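Local coordinates for protein putative S-adenosyl-L-methionine-dependent Methyltransferase (Methanococcus maripaludis, PDB 3DLC) that binds S-adenosylmethionine and probably transfers its methyl group to an acceptor molecule, possibly a sterol-like one, at residues N35-N38 and I42-G45; R70-S75 and N104-D109; T129-I134 and Q187-E192; K176-E181 and I200-E205. All coordinates share one frame; numbering follows the deposited sequence.

Contact 1: N35-N38 and I42-G45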
loop_
_atom_site.group_PDB
_atom_site.type_symbol
_atom_site.label_atom_id
_atom_site.label_comp_id
_atom_site.label_asym_id
_atom_site.label_seq_id
_atom_site.Cartn_x
_atom_site.Cartn_y
_atom_site.Cartn_z
ATOM N N ASN A 35 10.283 4.521 -7.710
ATOM C CA ASN A 35 11.097 3.513 -7.047
ATOM C C ASN A 35 10.638 2.108 -7.457
ATOM O O ASN A 35 11.477 1.226 -7.730
ATOM C CB ASN A 35 11.024 3.625 -5.523
ATOM C CG ASN A 35 11.750 4.824 -4.980
ATOM O OD1 ASN A 35 12.577 5.422 -5.678
ATOM N ND2 ASN A 35 11.482 5.152 -3.715
ATOM N N ILE A 36 9.316 1.890 -7.507
ATOM C CA ILE A 36 8.759 0.593 -7.834
ATOM C C ILE A 36 9.065 0.235 -9.293
ATOM O O ILE A 36 9.484 -0.900 -9.610
ATOM C CB ILE A 36 7.239 0.586 -7.565
ATOM C CG1 ILE A 36 6.974 0.696 -6.061
ATOM C CG2 ILE A 36 6.572 -0.650 -8.191
ATOM C CD1 ILE A 36 5.531 1.124 -5.751
ATOM N N ILE A 37 8.856 1.179 -10.186
ATOM C CA ILE A 37 9.158 0.969 -11.610
ATOM C C ILE A 37 10.622 0.633 -11.793
ATOM O O ILE A 37 10.977 -0.297 -12.531
ATOM C CB ILE A 37 8.703 2.199 -12.437
ATOM C CG1 ILE A 37 7.173 2.252 -12.452
ATOM C CG2 ILE A 37 9.323 2.156 -13.852
ATOM C CD1 ILE A 37 6.582 3.550 -12.931
ATOM N N ASN A 38 11.476 1.408 -11.142
ATOM C CA ASN A 38 12.915 1.213 -11.298
ATOM C C ASN A 38 13.372 -0.102 -10.700
ATOM O O ASN A 38 14.274 -0.751 -11.236
ATOM C CB ASN A 38 13.690 2.340 -10.647
ATOM C CG ASN A 38 13.605 3.639 -11.418
ATOM O OD1 ASN A 38 13.125 3.666 -12.559
ATOM N ND2 ASN A 38 14.023 4.740 -10.790
ATOM N N ILE A 42 8.681 -3.664 -14.077
ATOM C CA ILE A 42 7.314 -4.036 -14.485
ATOM C C ILE A 42 6.590 -2.744 -14.792
ATOM O O ILE A 42 6.494 -1.870 -13.928
ATOM C CB ILE A 42 6.554 -4.856 -13.424
ATOM C CG1 ILE A 42 7.402 -6.005 -12.838
ATOM C CG2 ILE A 42 5.277 -5.409 -14.042
ATOM C CD1 ILE A 42 6.860 -6.556 -11.518
ATOM N N THR A 43 6.138 -2.589 -16.043
ATOM C CA THR A 43 5.569 -1.284 -16.485
ATOM C C THR A 43 4.142 -1.413 -17.079
ATOM O O THR A 43 3.573 -0.465 -17.563
ATOM C CB THR A 43 6.504 -0.631 -17.498
ATOM O OG1 THR A 43 6.709 -1.510 -18.610
ATOM C CG2 THR A 43 7.861 -0.310 -16.875
ATOM N N ALA A 44 3.708 -2.652 -17.215
ATOM C CA ALA A 44 2.414 -2.992 -17.755
ATOM C C ALA A 44 1.888 -4.290 -17.169
ATOM O O ALA A 44 2.592 -4.990 -16.443
ATOM C CB ALA A 44 2.452 -3.054 -19.319
ATOM N N GLY A 45 0.678 -4.643 -17.540
ATOM C CA GLY A 45 -0.011 -5.803 -16.973
ATOM C C GLY A 45 -0.965 -5.308 -15.894
ATOM O O GLY A 45 -1.560 -4.230 -16.019
HETATM O O HOH W 1 7.890 -2.451 -11.529
#
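Ile-37 and Thr-43 meet through their methyl groups: CG2 of Ile-37 lies 4.2 Å from CG2 of Thr-43, a loose van der Waals touch in which the two side chains cross at about a right angle. In the helical residue CG2 stands anti to the backbone N (CG1 has chi1 -69°), the usual choice for a beta-branched residue in a helix, and it is this branch that Thr-43 meets. Thr-43 is exposed, and a threonine fits there because it offers one apolar branch to Ile-37 while its other, polar branch tolerates solvent.

A water forms the polar half of the contact. It donates to Ile-36 O, 2.9 Å away, and to Ile-42 O at 2.8 Å, so both of its protons are spent on joining a carbonyl near the end of the helix to one in the following turn. Backbone therefore meets backbone through solvent, and the CA atoms of Ile-37 and Ile-42 come within 6.1 Å.

Outward from this turn, Thr-43 and Gly-45 make backbone hydrogen bonds to Asp-66 and Ser-68, and Ile-42 packs on Phe-67 and Lys-143. Ile-36 turns inward onto Leu-114, Val-116 and Tyr-145, laying helix 28-40 against strands 112-118 and 142-148 just before the chain enters strand 46-50.

Contact 2: R70-S75 and N104-D109. With SAM (S-adenosylmethionine), chain C.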
loop_
_atom_site.group_PDB
_atom_site.type_symbol
_atom_site.label_atom_id
_atom_site.label_comp_id
_atom_site.label_asym_id
_atom_site.label_seq_id
_atom_site.Cartn_x
_atom_site.Cartn_y
_atom_site.Cartn_z
ATOM N N ARG A 70 -6.014 -1.870 -10.077
ATOM C CA ARG A 70 -7.199 -2.037 -9.223
ATOM C C ARG A 70 -6.792 -1.572 -7.841
ATOM O O ARG A 70 -5.776 -2.001 -7.285
ATOM C CB ARG A 70 -7.686 -3.464 -9.167
ATOM C CG ARG A 70 -8.291 -3.870 -10.472
ATOM C CD ARG A 70 -8.818 -5.252 -10.434
ATOM N NE ARG A 70 -9.188 -5.678 -11.774
ATOM C CZ ARG A 70 -9.811 -6.814 -12.040
ATOM N NH1 ARG A 70 -10.105 -7.647 -11.051
ATOM N NH2 ARG A 70 -10.123 -7.116 -13.299
ATOM N N ALA A 71 -7.555 -0.624 -7.330
ATOM C CA ALA A 71 -7.360 0.019 -6.025
ATOM C C ALA A 71 -8.353 -0.581 -5.047
ATOM O O ALA A 71 -9.554 -0.351 -5.127
ATOM C CB ALA A 71 -7.562 1.511 -6.174
ATOM N N LEU A 72 -7.834 -1.425 -4.157
ATOM C CA LEU A 72 -8.650 -2.178 -3.213
ATOM C C LEU A 72 -8.634 -1.512 -1.840
ATOM O O LEU A 72 -7.577 -1.280 -1.262
ATOM C CB LEU A 72 -8.052 -3.587 -3.080
ATOM C CG LEU A 72 -8.739 -4.520 -2.085
ATOM C CD1 LEU A 72 -10.089 -4.998 -2.612
ATOM C CD2 LEU A 72 -7.882 -5.749 -1.768
ATOM N N ASP A 73 -9.803 -1.228 -1.303
ATOM C CA ASP A 73 -9.892 -0.663 0.045
ATOM C C ASP A 73 -11.182 -1.124 0.702
ATOM O O ASP A 73 -12.213 -1.238 0.040
ATOM C CB ASP A 73 -9.814 0.857 -0.007
ATOM C CG ASP A 73 -9.383 1.454 1.327
ATOM O OD1 ASP A 73 -10.174 1.445 2.286
ATOM O OD2 ASP A 73 -8.216 1.922 1.421
ATOM N N PHE A 74 -11.130 -1.403 1.993
ATOM C CA PHE A 74 -12.281 -1.882 2.731
ATOM C C PHE A 74 -13.182 -0.798 3.257
ATOM O O PHE A 74 -14.243 -1.119 3.799
ATOM C CB PHE A 74 -11.890 -2.922 3.828
ATOM C CG PHE A 74 -11.342 -2.368 5.127
ATOM C CD1 PHE A 74 -10.846 -1.080 5.266
ATOM C CD2 PHE A 74 -11.301 -3.214 6.218
ATOM C CE1 PHE A 74 -10.346 -0.663 6.500
ATOM C CE2 PHE A 74 -10.798 -2.805 7.424
ATOM C CZ PHE A 74 -10.317 -1.523 7.576
ATOM N N SER A 75 -12.822 0.470 3.050
ATOM C CA SER A 75 -13.608 1.592 3.535
ATOM C C SER A 75 -14.389 2.242 2.412
ATOM O O SER A 75 -13.806 2.813 1.470
ATOM C CB SER A 75 -12.714 2.634 4.207
ATOM O OG SER A 75 -13.457 3.824 4.380
ATOM N N ASN A 104 -9.887 -11.242 2.157
ATOM C CA ASN A 104 -10.783 -11.988 1.280
ATOM C C ASN A 104 -10.896 -11.206 -0.022
ATOM O O ASN A 104 -11.886 -10.556 -0.318
ATOM C CB ASN A 104 -12.126 -12.174 1.976
ATOM C CG ASN A 104 -13.058 -12.988 1.159
ATOM O OD1 ASN A 104 -12.655 -14.018 0.650
ATOM N ND2 ASN A 104 -14.325 -12.568 1.050
ATOM N N ILE A 105 -9.821 -11.258 -0.784
ATOM C CA ILE A 105 -9.686 -10.376 -1.941
ATOM C C ILE A 105 -10.543 -10.856 -3.099
ATOM O O ILE A 105 -10.411 -12.009 -3.512
ATOM C CB ILE A 105 -8.211 -10.281 -2.396
ATOM C CG1 ILE A 105 -7.318 -9.824 -1.243
ATOM C CG2 ILE A 105 -8.101 -9.326 -3.615
ATOM C CD1 ILE A 105 -5.794 -9.817 -1.568
ATOM N N PRO A 106 -11.403 -9.988 -3.646
ATOM C CA PRO A 106 -12.324 -10.398 -4.732
ATOM C C PRO A 106 -11.666 -10.334 -6.099
ATOM O O PRO A 106 -12.117 -9.644 -7.018
ATOM C CB PRO A 106 -13.464 -9.394 -4.603
ATOM C CG PRO A 106 -12.778 -8.145 -4.210
ATOM C CD PRO A 106 -11.690 -8.601 -3.217
ATOM N N ILE A 107 -10.563 -11.057 -6.182
ATOM C CA ILE A 107 -9.750 -11.158 -7.391
ATOM C C ILE A 107 -9.351 -12.620 -7.564
ATOM O O ILE A 107 -9.098 -13.326 -6.582
ATOM C CB ILE A 107 -8.514 -10.209 -7.298
ATOM C CG1 ILE A 107 -8.976 -8.750 -7.189
ATOM C CG2 ILE A 107 -7.573 -10.394 -8.494
ATOM C CD1 ILE A 107 -7.842 -7.771 -6.910
ATOM N N GLU A 108 -9.316 -13.062 -8.814
ATOM C CA GLU A 108 -8.970 -14.446 -9.103
ATOM C C GLU A 108 -7.523 -14.789 -8.788
ATOM O O GLU A 108 -6.646 -13.937 -8.658
ATOM C CB GLU A 108 -9.291 -14.836 -10.557
ATOM C CG GLU A 108 -8.454 -14.203 -11.633
ATOM C CD GLU A 108 -8.903 -14.644 -13.035
ATOM O OE1 GLU A 108 -10.104 -14.937 -13.222
ATOM O OE2 GLU A 108 -8.067 -14.701 -13.951
ATOM N N ASP A 109 -7.292 -16.077 -8.704
ATOM C CA ASP A 109 -5.966 -16.604 -8.467
ATOM C C ASP A 109 -4.992 -16.167 -9.570
ATOM O O ASP A 109 -5.352 -16.113 -10.750
ATOM C CB ASP A 109 -5.951 -18.132 -8.508
ATOM C CG ASP A 109 -6.817 -18.800 -7.444
ATOM O OD1 ASP A 109 -7.358 -18.160 -6.531
ATOM O OD2 ASP A 109 -6.951 -20.040 -7.542
HETATM N N SAM C . -2.412 3.914 0.529
HETATM C CA SAM C . -2.921 5.277 0.833
HETATM C C SAM C . -1.778 6.252 0.891
HETATM O O SAM C . -0.634 5.819 1.045
HETATM O OXT SAM C . -2.031 7.450 0.838
HETATM C CB SAM C . -3.738 5.267 2.111
HETATM C CG SAM C . -2.999 4.901 3.358
HETATM S SD SAM C . -4.135 4.939 4.758
HETATM C CE SAM C . -2.905 5.351 5.964
HETATM C "C5'" SAM C . -4.498 3.135 5.094
HETATM C "C4'" SAM C . -5.640 2.451 4.284
HETATM O "O4'" SAM C . -5.751 0.992 4.366
HETATM C "C3'" SAM C . -7.044 3.051 4.544
HETATM O "O3'" SAM C . -7.527 3.576 3.346
HETATM C "C2'" SAM C . -7.852 1.844 5.025
HETATM O "O2'" SAM C . -9.243 1.878 4.799
HETATM C "C1'" SAM C . -7.136 0.673 4.331
HETATM N N9 SAM C . -7.302 -0.622 5.009
HETATM C C8 SAM C . -7.017 -0.898 6.326
HETATM N N7 SAM C . -7.207 -2.212 6.590
HETATM C C5 SAM C . -7.644 -2.783 5.424
HETATM C C6 SAM C . -8.035 -4.081 5.085
HETATM N N6 SAM C . -8.116 -5.104 5.956
HETATM N N1 SAM C . -8.365 -4.309 3.795
HETATM C C2 SAM C . -8.363 -3.297 2.863
HETATM N N3 SAM C . -8.051 -2.003 3.160
HETATM C C4 SAM C . -7.684 -1.800 4.424
HETATM O O HOH W 2 -11.666 -6.955 -8.273
#
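With CG of Leu-72 trans to its backbone N (chi1 178°), the isobutyl end stands out from the strand toward Ile-105 and Pro-106: CD2 sits 4.0 Å from CG2 of Ile-105, and CD1 is equally far, 4.0 Å, from CD of Pro-106. The forked leucine thus covers two neighbours at once. Pro-106 is the centre of an inverse gamma turn, closed by Ile-107 N bonding to Ile-105 O, and this tight bend presents both apolar residues to the strand. Arg-70 and Ile-107 are each described in one of two conformers, so their contact is tentative: the extended arginine runs past Ile-107 in the opposite direction, with Ile-107 CG1 at the edge of its guanidinium, and a water donates to Pro-106 O and receives a weak bond from Arg-70 NH1.

Beyond Leu-72 the strand ends in the cofactor site. Asp-73 takes one ribose hydroxyl on each carboxylate oxygen, O2' of SAM on OD1 at 2.7 Å and O3' on OD2 at 2.6 Å. OD1 also accepts from Ser-75 N through its anti lone pair, an Asx turn that helps fix the carboxylate. Phe-74 lays one ring face over the adenine, SAM C5 standing 3.4 Å above the ring plane, over its centre. With a serine at this position the adenine is likely to lose its aromatic cover and to be held less firmly.

Strand 66-73 lies between strands 46-50 and 95-99; Leu-72 and Pro-106 both touch Val-98, while Ile-105 and Ile-107 rest on Ile-137 of helix 127-137.

Contact 3: T129-I134 and Q187-E192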
loop_
_atom_site.group_PDB
_atom_site.type_symbol
_atom_site.label_atom_id
_atom_site.label_comp_id
_atom_site.label_asym_id
_atom_site.label_seq_id
_atom_site.Cartn_x
_atom_site.Cartn_y
_atom_site.Cartn_z
ATOM N N THR A 129 -3.457 -14.590 7.276
ATOM C CA THR A 129 -4.497 -14.725 6.281
ATOM C C THR A 129 -4.324 -13.697 5.165
ATOM O O THR A 129 -4.490 -14.010 3.977
ATOM C CB THR A 129 -5.883 -14.610 6.923
ATOM O OG1 THR A 129 -6.038 -15.701 7.831
ATOM C CG2 THR A 129 -7.015 -14.596 5.893
ATOM N N ALA A 130 -3.995 -12.472 5.539
ATOM C CA ALA A 130 -3.799 -11.406 4.547
ATOM C C ALA A 130 -2.699 -11.797 3.554
ATOM O O ALA A 130 -2.868 -11.660 2.358
ATOM C CB ALA A 130 -3.442 -10.102 5.234
ATOM N N PHE A 131 -1.561 -12.273 4.062
ATOM C CA PHE A 131 -0.467 -12.651 3.174
ATOM C C PHE A 131 -0.718 -13.901 2.358
ATOM O O PHE A 131 -0.240 -14.007 1.248
ATOM C CB PHE A 131 0.877 -12.636 3.902
ATOM C CG PHE A 131 1.442 -11.232 3.987
ATOM C CD1 PHE A 131 2.145 -10.686 2.922
ATOM C CD2 PHE A 131 1.157 -10.416 5.070
ATOM C CE1 PHE A 131 2.582 -9.382 2.972
ATOM C CE2 PHE A 131 1.597 -9.109 5.114
ATOM C CZ PHE A 131 2.302 -8.597 4.062
ATOM N N ARG A 132 -1.516 -14.830 2.862
ATOM C CA ARG A 132 -1.962 -15.954 2.029
ATOM C C ARG A 132 -2.811 -15.463 0.867
ATOM O O ARG A 132 -2.692 -15.966 -0.254
ATOM C CB ARG A 132 -2.698 -17.003 2.863
ATOM C CG ARG A 132 -1.729 -17.860 3.692
ATOM C CD ARG A 132 -2.481 -18.977 4.434
ATOM N NE ARG A 132 -1.569 -20.008 4.895
ATOM C CZ ARG A 132 -0.898 -19.965 6.016
ATOM N NH1 ARG A 132 -1.136 -19.049 6.922
ATOM N NH2 ARG A 132 0.030 -20.885 6.255
ATOM N N GLU A 133 -3.678 -14.485 1.133
ATOM C CA GLU A 133 -4.499 -13.919 0.040
ATOM C C GLU A 133 -3.646 -13.179 -0.993
ATOM O O GLU A 133 -3.849 -13.283 -2.199
ATOM C CB GLU A 133 -5.589 -12.992 0.612
ATOM C CG GLU A 133 -6.786 -13.735 1.118
ATOM C CD GLU A 133 -7.543 -14.342 -0.049
ATOM O OE1 GLU A 133 -8.293 -13.605 -0.741
ATOM O OE2 GLU A 133 -7.356 -15.544 -0.318
ATOM N N ILE A 134 -2.697 -12.383 -0.506
ATOM C CA ILE A 134 -1.770 -11.673 -1.372
ATOM C C ILE A 134 -1.033 -12.665 -2.257
ATOM O O ILE A 134 -0.896 -12.478 -3.466
ATOM C CB ILE A 134 -0.817 -10.814 -0.533
ATOM C CG1 ILE A 134 -1.617 -9.636 0.042
ATOM C CG2 ILE A 134 0.392 -10.330 -1.332
ATOM C CD1 ILE A 134 -0.938 -8.909 1.213
ATOM N N GLN A 187 8.897 -11.240 8.564
ATOM C CA GLN A 187 9.686 -12.401 8.198
ATOM C C GLN A 187 9.004 -13.626 8.805
ATOM O O GLN A 187 8.842 -14.657 8.152
ATOM C CB GLN A 187 11.123 -12.235 8.745
ATOM C CG GLN A 187 12.065 -13.317 8.769
ATOM C CD GLN A 187 13.303 -12.920 9.621
ATOM O OE1 GLN A 187 14.143 -13.743 9.864
ATOM N NE2 GLN A 187 13.392 -11.640 10.040
ATOM N N ASN A 188 8.615 -13.518 10.084
ATOM C CA ASN A 188 7.987 -14.673 10.736
ATOM C C ASN A 188 6.660 -15.067 10.088
ATOM O O ASN A 188 6.364 -16.249 9.907
ATOM C CB ASN A 188 7.789 -14.426 12.223
ATOM C CG ASN A 188 9.100 -14.352 12.994
ATOM O OD1 ASN A 188 10.137 -14.802 12.515
ATOM N ND2 ASN A 188 9.063 -13.762 14.184
ATOM N N VAL A 189 5.889 -14.081 9.656
ATOM C CA VAL A 189 4.636 -14.353 8.965
ATOM C C VAL A 189 4.864 -15.087 7.649
ATOM O O VAL A 189 4.234 -16.112 7.346
ATOM C CB VAL A 189 3.850 -13.038 8.679
ATOM C CG1 VAL A 189 2.634 -13.283 7.775
ATOM C CG2 VAL A 189 3.412 -12.346 9.977
ATOM N N LEU A 190 5.791 -14.586 6.838
ATOM C CA LEU A 190 6.066 -15.185 5.540
ATOM C C LEU A 190 6.658 -16.573 5.725
ATOM O O LEU A 190 6.389 -17.484 4.941
ATOM C CB LEU A 190 7.007 -14.296 4.715
ATOM C CG LEU A 190 6.459 -12.886 4.391
ATOM C CD1 LEU A 190 7.382 -12.244 3.377
ATOM C CD2 LEU A 190 5.003 -12.890 3.866
ATOM N N ASP A 191 7.466 -16.749 6.765
ATOM C CA ASP A 191 8.100 -18.047 7.006
ATOM C C ASP A 191 7.066 -19.083 7.432
ATOM O O ASP A 191 7.184 -20.255 7.061
ATOM C CB ASP A 191 9.234 -17.898 8.001
ATOM C CG ASP A 191 10.409 -17.101 7.447
ATOM O OD1 ASP A 191 10.494 -16.872 6.218
ATOM O OD2 ASP A 191 11.260 -16.727 8.267
ATOM N N GLU A 192 6.056 -18.677 8.193
ATOM C CA GLU A 192 4.989 -19.627 8.580
ATOM C C GLU A 192 4.212 -20.057 7.334
ATOM O O GLU A 192 3.792 -21.227 7.240
ATOM C CB GLU A 192 4.059 -19.024 9.618
ATOM C CG GLU A 192 2.909 -19.968 10.067
ATOM C CD GLU A 192 1.636 -20.014 9.176
ATOM O OE1 GLU A 192 1.191 -18.983 8.655
ATOM O OE2 GLU A 192 0.998 -21.113 9.048
#
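Two helices that pack on the same face of the sheet, 127-137 and 180-193, are joined here by Phe-131 with Leu-190 and Val-189, and by the ion pair Arg-132 with Glu-192. Their local axes approach to 9.9 Å and cross at -61°. On the side facing the sheet CD2 of Leu-190 comes obliquely to the Phe-131 ring, 3.7 Å from CD1, while CG1 of Val-189 reaches CD2 of the same ring at 4.2 Å. Ile-134 CD1 lies over one ring face, toward its rim. A broad aromatic ring suits this place because it can touch both aliphatic neighbours and the strands below.

Toward solvent, Arg-132 holds Glu-192 through a two-pronged salt bridge from its terminal nitrogens: NH1 to OE1 at 2.9 Å and NH2 to OE2 at 3.0 Å. The glutamate reaches across by bending at chi2 (-84°). The pair is not flat, since the two planes stand 53° apart; OE1 uses its syn lone pair, whereas OE2 is met from above the carboxylate plane.

Phe-131 and Leu-190 both rest on Ile-209 and Ile-211 of strand 206-211. Apolar side chains toward the sheet and charges along the outer rim are the amphipathic pattern of helices flanking the central sheet of a Rossmann-like methyltransferase.

Contact 4: K176-E181 and I200-E205. Unlike the reference sequence in segment 200-205: Gly-203 (reference Glu).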
loop_
_atom_site.group_PDB
_atom_site.type_symbol
_atom_site.label_atom_id
_atom_site.label_comp_id
_atom_site.label_asym_id
_atom_site.label_seq_id
_atom_site.Cartn_x
_atom_site.Cartn_y
_atom_site.Cartn_z
ATOM N N LYS A 176 7.751 2.952 15.261
ATOM C CA LYS A 176 7.431 1.520 15.417
ATOM C C LYS A 176 7.193 0.882 14.036
ATOM O O LYS A 176 7.686 -0.224 13.769
ATOM C CB LYS A 176 6.205 1.329 16.293
ATOM N N ASN A 177 6.477 1.552 13.152
ATOM C CA ASN A 177 6.151 1.025 11.832
ATOM C C ASN A 177 7.388 0.766 10.958
ATOM O O ASN A 177 7.557 -0.315 10.401
ATOM C CB ASN A 177 5.216 1.976 11.078
ATOM C CG ASN A 177 3.820 2.025 11.666
ATOM O OD1 ASN A 177 3.416 1.145 12.409
ATOM N ND2 ASN A 177 3.089 3.060 11.326
ATOM N N ILE A 178 8.248 1.770 10.872
ATOM C CA ILE A 178 9.385 1.715 9.954
ATOM C C ILE A 178 10.612 1.310 10.751
ATOM O O ILE A 178 11.502 2.105 11.012
ATOM C CB ILE A 178 9.576 3.063 9.227
ATOM C CG1 ILE A 178 8.260 3.602 8.659
ATOM C CG2 ILE A 178 10.640 2.932 8.120
ATOM C CD1 ILE A 178 7.570 2.680 7.669
ATOM N N SER A 179 10.637 0.052 11.182
ATOM C CA SER A 179 11.739 -0.455 11.946
ATOM C C SER A 179 11.893 -1.955 11.865
ATOM O O SER A 179 11.090 -2.663 11.246
ATOM C CB SER A 179 11.585 -0.101 13.418
ATOM O OG SER A 179 10.601 -0.895 14.007
ATOM N N GLN A 180 12.948 -2.444 12.538
ATOM C CA GLN A 180 13.258 -3.865 12.494
ATOM C C GLN A 180 12.244 -4.710 13.224
ATOM O O GLN A 180 12.214 -5.920 13.050
ATOM C CB GLN A 180 14.692 -4.147 12.913
ATOM C CG GLN A 180 15.646 -3.685 11.833
ATOM C CD GLN A 180 17.014 -4.263 12.064
ATOM O OE1 GLN A 180 17.167 -5.501 12.066
ATOM N NE2 GLN A 180 18.014 -3.403 12.301
ATOM N N GLU A 181 11.411 -4.083 14.050
ATOM C CA GLU A 181 10.339 -4.847 14.705
ATOM C C GLU A 181 9.451 -5.481 13.647
ATOM O O GLU A 181 9.048 -6.641 13.761
ATOM C CB GLU A 181 9.509 -3.960 15.601
ATOM N N ILE A 200 12.734 -8.445 2.547
ATOM C CA ILE A 200 12.062 -7.433 3.384
ATOM C C ILE A 200 13.126 -6.397 3.613
ATOM O O ILE A 200 14.186 -6.714 4.144
ATOM C CB ILE A 200 11.486 -7.978 4.674
ATOM C CG1 ILE A 200 10.467 -9.086 4.392
ATOM C CG2 ILE A 200 10.827 -6.871 5.456
ATOM C CD1 ILE A 200 9.921 -9.770 5.644
ATOM N N ILE A 201 12.857 -5.169 3.200
ATOM C CA ILE A 201 13.847 -4.083 3.220
ATOM C C ILE A 201 13.456 -2.968 4.163
ATOM O O ILE A 201 12.265 -2.703 4.408
ATOM C CB ILE A 201 14.079 -3.438 1.822
ATOM C CG1 ILE A 201 12.836 -2.727 1.312
ATOM C CG2 ILE A 201 14.578 -4.481 0.781
ATOM C CD1 ILE A 201 13.133 -1.971 0.045
ATOM N N LEU A 202 14.471 -2.294 4.672
ATOM C CA LEU A 202 14.300 -1.138 5.522
ATOM C C LEU A 202 15.424 -0.175 5.209
ATOM O O LEU A 202 16.582 -0.508 5.339
ATOM C CB LEU A 202 14.301 -1.558 6.989
ATOM C CG LEU A 202 14.248 -0.471 8.021
ATOM C CD1 LEU A 202 12.954 0.292 7.972
ATOM C CD2 LEU A 202 14.490 -1.095 9.414
ATOM N N GLY A 203 15.055 1.022 4.792
ATOM C CA GLY A 203 16.029 2.034 4.475
ATOM C C GLY A 203 15.395 3.383 4.305
ATOM O O GLY A 203 14.279 3.617 4.750
ATOM N N ASP A 204 16.101 4.267 3.632
ATOM C CA ASP A 204 15.620 5.647 3.522
ATOM C C ASP A 204 14.314 5.765 2.757
ATOM O O ASP A 204 13.624 6.764 2.896
ATOM C CB ASP A 204 16.701 6.560 2.936
ATOM C CG ASP A 204 17.872 6.794 3.913
ATOM O OD1 ASP A 204 17.738 6.598 5.137
ATOM O OD2 ASP A 204 18.930 7.236 3.466
ATOM N N GLU A 205 13.968 4.770 1.975
ATOM C CA GLU A 205 12.742 4.842 1.199
ATOM C C GLU A 205 11.558 4.271 1.938
ATOM O O GLU A 205 10.411 4.391 1.515
ATOM C CB GLU A 205 12.898 4.100 -0.116
ATOM C CG GLU A 205 13.035 2.594 0.036
ATOM C CD GLU A 205 14.461 2.064 0.077
ATOM O OE1 GLU A 205 15.389 2.584 0.797
ATOM O OE2 GLU A 205 14.651 1.053 -0.630
#
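Apolar packing centres on Leu-202, whose two methyls straddle the turn between two helices. CD1 meets CG2 of Ile-178 at 3.5 Å, the two side chains crossing at a slant. CD2 reaches the carbonyl carbon of Ser-179 and also CG of Gln-180, each 3.7 Å away. A chi1 of 175° swings CG of the leucine to the far side from its backbone N, which lets the fork span the turn. A serine replacing Leu-202 would probably leave Ile-178 CG2 and the aliphatic part of Gln-180 without their apolar partner and open a gap between strand and turn.

Polar bonds stay within the turn and shape it. Ser-179 is the N-cap of helix 180-193: its OG accepts from Glu-181 N at 3.3 Å, a fitting task for a small hydroxyl residue beside a helix start. Ile-178, the first residue to leave helix 170-177, is the centre of an inverse gamma turn whose bond, from Ser-179 N to Asn-177 O, is weak.

Leu-202 lies near the end of strand 198-203, an outermost strand of the sheet. Ile-178 also packs on Phe-207 of neighbouring strand 206-211 and on Phe-122, and Leu-202 touches Val-183, so the junction of helices 170-177 and 180-193 is laid over this margin of the sheet.

In the fold
Contact 2 is the buried one and alone holds cofactor-binding residues; contact 3 is partly buried, and contacts 1 and 4 lie at the surface. Their chemistry follows: aliphatic packing beside a cofactor site in contact 2, an apolar patch rimmed by a salt bridge in contact 3, a water bridge in contact 1, and a leucine over a capped turn in contact 4. Contacts 3 and 4 share helix 180-193 and touch where Ile-200 CD1 meets Gln-187 and Leu-190. Contacts 2 and 3 meet through a probable hydrogen bond from Ile-105 N to Glu-133 OE1. Contacts 2 and 4 reach one sheet on opposite sides of the chain's centre.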